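Side-chain contacts in nodulation fucosyltransferase NodZ (Bradyrhizobium sp., PDB 2HHC), which belongs to the NodZ family of nodulation proteins, fucosyltransferases by name, grouped with the two-domain GT-B glycosyltransferase folds: residues 230-233 / 234-238; 196-199 / 200-204. All blocks are in the same frame, centred on the assembly; numbering follows the deposited sequence. Where two conformers were deposited one is given.

Contact 1. Residues 230-233 / 234-238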
loop_
_atom_site.group_PDB
_atom_site.type_symbol
_atom_site.label_atom_id
_atom_site.label_comp_id
_atom_site.label_asym_id
_atom_site.label_seq_id
_atom_site.Cartn_x
_atom_site.Cartn_y
_atom_site.Cartn_z
ATOM N N ASP A 230 -24.427 2.132 -2.059
ATOM C CA ASP A 230 -25.860 2.506 -2.149
ATOM C C ASP A 230 -26.403 2.911 -0.794
ATOM O O ASP A 230 -27.141 3.903 -0.705
ATOM C CB ASP A 230 -26.684 1.372 -2.706
ATOM C CG ASP A 230 -26.389 1.080 -4.173
ATOM O OD1 ASP A 230 -25.756 1.949 -4.825
ATOM O OD2 ASP A 230 -26.720 -0.029 -4.630
ATOM N N GLN A 231 -26.085 2.153 0.248
ATOM C CA GLN A 231 -26.624 2.470 1.567
ATOM C C GLN A 231 -26.051 3.746 2.145
ATOM O O GLN A 231 -26.790 4.617 2.602
ATOM C CB GLN A 231 -26.410 1.299 2.533
ATOM C CG GLN A 231 -27.159 0.018 2.152
ATOM C CD GLN A 231 -26.514 -1.285 2.686
ATOM O OE1 GLN A 231 -27.075 -2.365 2.509
ATOM N NE2 GLN A 231 -25.345 -1.170 3.325
ATOM N N VAL A 232 -24.740 3.860 2.158
ATOM C CA VAL A 232 -24.109 5.061 2.697
ATOM C C VAL A 232 -24.536 6.291 1.894
ATOM O O VAL A 232 -24.897 7.344 2.461
ATOM C CB VAL A 232 -22.590 4.936 2.746
ATOM C CG1 VAL A 232 -21.964 6.290 3.133
ATOM C CG2 VAL A 232 -22.178 3.818 3.689
ATOM N N SER A 233 -24.662 6.150 0.581
ATOM C CA SER A 233 -25.101 7.270 -0.249
ATOM C C SER A 233 -26.504 7.692 0.085
ATOM O O SER A 233 -26.901 8.860 -0.083
ATOM C CB SER A 233 -24.990 6.904 -1.742
ATOM O OG SER A 233 -23.622 6.641 -2.070
ATOM N N GLY A 234 -27.376 6.746 0.490
ATOM C CA GLY A 234 -28.756 7.054 0.814
ATOM C C GLY A 234 -28.974 7.548 2.236
ATOM O O GLY A 234 -30.043 7.994 2.550
ATOM N N LEU A 235 -27.885 7.477 3.041
ATOM C CA LEU A 235 -27.936 7.851 4.469
ATOM C C LEU A 235 -27.300 9.205 4.789
ATOM O O LEU A 235 -27.571 9.758 5.894
ATOM C CB LEU A 235 -27.272 6.757 5.339
ATOM C CG LEU A 235 -28.181 5.519 5.476
ATOM C CD1 LEU A 235 -27.414 4.308 5.916
ATOM C CD2 LEU A 235 -29.291 5.763 6.423
ATOM N N PHE A 236 -26.524 9.769 3.858
ATOM C CA PHE A 236 -25.804 11.041 4.074
ATOM C C PHE A 236 -25.873 11.831 2.825
ATOM O O PHE A 236 -25.926 11.250 1.735
ATOM C CB PHE A 236 -24.348 10.795 4.463
ATOM C CG PHE A 236 -24.201 10.063 5.755
ATOM C CD1 PHE A 236 -24.231 10.735 6.973
ATOM C CD2 PHE A 236 -24.107 8.677 5.770
ATOM C CE1 PHE A 236 -24.115 10.041 8.140
ATOM C CE2 PHE A 236 -24.014 7.956 6.969
ATOM C CZ PHE A 236 -24.014 8.644 8.161
ATOM N N PRO A 237 -25.860 13.163 2.949
ATOM C CA PRO A 237 -25.764 13.967 1.763
ATOM C C PRO A 237 -24.337 14.065 1.245
ATOM O O PRO A 237 -23.342 13.877 1.977
ATOM C CB PRO A 237 -26.250 15.340 2.247
ATOM C CG PRO A 237 -25.761 15.386 3.659
ATOM C CD PRO A 237 -25.857 13.967 4.179
ATOM N N ASP A 238 -24.251 14.344 -0.040
ATOM C CA ASP A 238 -22.973 14.706 -0.665
ATOM C C ASP A 238 -21.945 13.585 -0.617
ATOM O O ASP A 238 -20.769 13.831 -0.501
ATOM C CB ASP A 238 -22.418 16.040 -0.089
ATOM C CG ASP A 238 -23.402 17.183 -0.221
ATOM O OD1 ASP A 238 -23.830 17.438 -1.375
ATOM O OD2 ASP A 238 -23.812 17.754 0.814
#

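Contact 2. Residues 196-199 / 200-204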
loop_
_atom_site.group_PDB
_atom_site.type_symbol
_atom_site.label_atom_id
_atom_site.label_comp_id
_atom_site.label_asym_id
_atom_site.label_seq_id
_atom_site.Cartn_x
_atom_site.Cartn_y
_atom_site.Cartn_z
ATOM N N LEU A 196 -24.523 -4.453 11.852
ATOM C CA LEU A 196 -23.649 -3.803 12.807
ATOM C C LEU A 196 -22.516 -3.056 12.092
ATOM O O LEU A 196 -22.217 -1.922 12.428
ATOM C CB LEU A 196 -23.093 -4.820 13.836
ATOM C CG LEU A 196 -22.110 -4.210 14.847
ATOM C CD1 LEU A 196 -22.827 -3.252 15.785
ATOM C CD2 LEU A 196 -21.426 -5.300 15.658
ATOM N N ALA A 197 -21.898 -3.637 11.076
ATOM C CA ALA A 197 -20.810 -2.925 10.411
ATOM C C ALA A 197 -21.286 -1.663 9.725
ATOM O O ALA A 197 -20.610 -0.634 9.747
ATOM C CB ALA A 197 -20.108 -3.785 9.411
ATOM N N LEU A 198 -22.427 -1.740 9.046
ATOM C CA LEU A 198 -22.984 -0.544 8.431
ATOM C C LEU A 198 -23.314 0.491 9.486
ATOM O O LEU A 198 -22.965 1.667 9.291
ATOM C CB LEU A 198 -24.220 -0.828 7.584
ATOM C CG LEU A 198 -24.861 0.392 6.916
ATOM C CD1 LEU A 198 -23.957 0.976 5.872
ATOM C CD2 LEU A 198 -26.186 0.063 6.323
ATOM N N HIS A 199 -23.924 0.081 10.592
ATOM C CA HIS A 199 -24.170 1.001 11.695
ATOM C C HIS A 199 -22.906 1.687 12.189
ATOM O O HIS A 199 -22.904 2.890 12.408
ATOM C CB HIS A 199 -24.825 0.280 12.859
ATOM C CG HIS A 199 -25.129 1.169 14.022
ATOM N ND1 HIS A 199 -26.039 2.199 13.947
ATOM C CD2 HIS A 199 -24.681 1.160 15.300
ATOM C CE1 HIS A 199 -26.119 2.805 15.120
ATOM N NE2 HIS A 199 -25.307 2.191 15.961
ATOM N N GLN A 200 -21.830 0.915 12.339
ATOM C CA GLN A 200 -20.556 1.447 12.840
ATOM C C GLN A 200 -19.975 2.481 11.904
ATOM O O GLN A 200 -19.523 3.522 12.356
ATOM C CB GLN A 200 -19.561 0.294 13.068
ATOM C CG GLN A 200 -19.945 -0.534 14.218
ATOM C CD GLN A 200 -18.995 -1.670 14.505
ATOM O OE1 GLN A 200 -18.249 -2.123 13.633
ATOM N NE2 GLN A 200 -19.008 -2.124 15.757
ATOM N N VAL A 201 -19.994 2.211 10.605
ATOM C CA VAL A 201 -19.595 3.146 9.606
ATOM C C VAL A 201 -20.405 4.421 9.658
ATOM O O VAL A 201 -19.877 5.507 9.532
ATOM C CB VAL A 201 -19.703 2.524 8.171
ATOM C CG1 VAL A 201 -19.513 3.566 7.102
ATOM C CG2 VAL A 201 -18.655 1.369 8.017
ATOM N N CYS A 202 -21.710 4.275 9.847
ATOM C CA CYS A 202 -22.534 5.457 9.985
ATOM C C CYS A 202 -22.162 6.278 11.202
ATOM O O CYS A 202 -22.152 7.505 11.095
ATOM C CB CYS A 202 -24.026 5.140 10.003
ATOM S SG CYS A 202 -24.639 4.449 8.425
ATOM N N MET A 203 -21.925 5.623 12.336
ATOM C CA MET A 203 -21.479 6.324 13.545
ATOM C C MET A 203 -20.174 7.088 13.306
ATOM O O MET A 203 -20.015 8.222 13.775
ATOM C CB MET A 203 -21.179 5.326 14.686
ATOM C CG MET A 203 -22.230 4.281 15.016
ATOM S SD MET A 203 -21.699 3.405 16.503
ATOM C CE MET A 203 -21.511 1.698 16.103
ATOM N N ALA A 204 -19.230 6.467 12.602
ATOM C CA ALA A 204 -17.956 7.120 12.281
ATOM C C ALA A 204 -18.193 8.336 11.403
ATOM O O ALA A 204 -17.571 9.382 11.618
ATOM C CB ALA A 204 -17.000 6.156 11.609
#

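Contact 1. Residues 230-233 / 234-238
Leu235 lays its side chain over the carbonyl oxygen of Gln231, one turn back on helix 226-235. CB begins 3.5 Å from Gln231 O, and CG comes closer, to 3.3 Å from the same atom. The first torsion explains this approach: CG stands beside the backbone N of Leu235 and anti to its carbonyl carbon (chi1 -75°), which turns the branch back along the helix. From there CD1 bends round the oxygen, staying 3.4 Å from Gln231 O, and CD1 also packs on Cys202 of helix 192-209.

Phe236 grips the preceding turn differently. Its CD2 edge approaches Val232 O near the ring plane, at 3.7 Å, and CD2 lies 4.2 Å from Val232 CG1, where the two side chains cross obliquely. The Phe236 side chain also touches Ile205 of helix 192-209, while Val232 packs on Leu221 of strand 217-223.

The backbone bonds change pattern here. Val232 O accepts from Leu235 N at 3.0 Å and also takes a weak bond from Phe236 N; Gly234 N similarly bonds Asp230 O and, weakly, Gln231 O. This sharing of donors and acceptors is consistent with a last turn that tightens toward i to i+3 bonding, held by backbone bonds and apolar side-chain packing as the chain of this beta-alpha-beta unit heads for strand 239-240.

Contact 2. Residues 196-199 / 200-204
Gln200 runs back along the helix to Leu196, its amide end crossing the leucine branch point. Its CG lies beside the backbone N, and the chain is then extended (chi2 -179°). CB and CG therefore pass over Leu196 O, with CG 3.2 Å from that oxygen, before NE2 arrives 3.8 Å from Leu196 CG. Both methyls of Leu196 are nearly as near, so the amide nitrogen meets the whole fork of the isobutyl group. The backbone bond from Gln200 N to Leu196 O, 2.9 Å, joins the same two residues.

Helix 192-209 is the crossover between the adjacent parallel strands 170-176 and 217-223, a beta-alpha-beta arrangement in a Rossmann-like sheet of the kind expected in GT-B proteins. Ala197, Gln200 and Val201 touch Phe283 of strand 279-283. On the flank toward helix 226-235, the SG of Cys202 stands beside its own backbone N and packs 4.3 Å from Leu198 CG; Leu198 also reaches Gln231 and Val232 of that helix.

His199 swings its ring away from its backbone N (chi1 -179°), and Met203 covers part of one face. In the conformer described, Met203 CG sits 4.0 Å from the ring centroid and 18° off the normal, a CH-pi contact displaced toward the rim. Its SD approaches the same ring obliquely, and in that conformer CG also lies close to His199 O. Met203 was modelled in two conformers, so this contact belongs to the one described and is doubtful as a fixed arrangement. Met203 N bonds His199 O at 2.9 Å.

How the contacts relate
Contacts 1 and 2 are both partly buried, local contacts on neighbouring helices, 226-235 and 192-209, with centres about 12 Å apart. The helices touch directly, Phe236 CZ of contact 1 lying 3.7 Å from Cys202 O of contact 2. Each contact has two buried touching residues, Val232 and Phe236 in contact 1, Val201 and Cys202 in contact 2, but contact 1 has more exposed ones. Contact 2, within a continuous helix, has four regular i to i+4 bonds and adds an amide and an imidazole to its packing. Contact 1, where the chain leaves its helix, mixes i to i+3 with i to i+4 backbone bonds, two of them weak, and sets apolar side chains against backbone carbonyl oxygens and against one another.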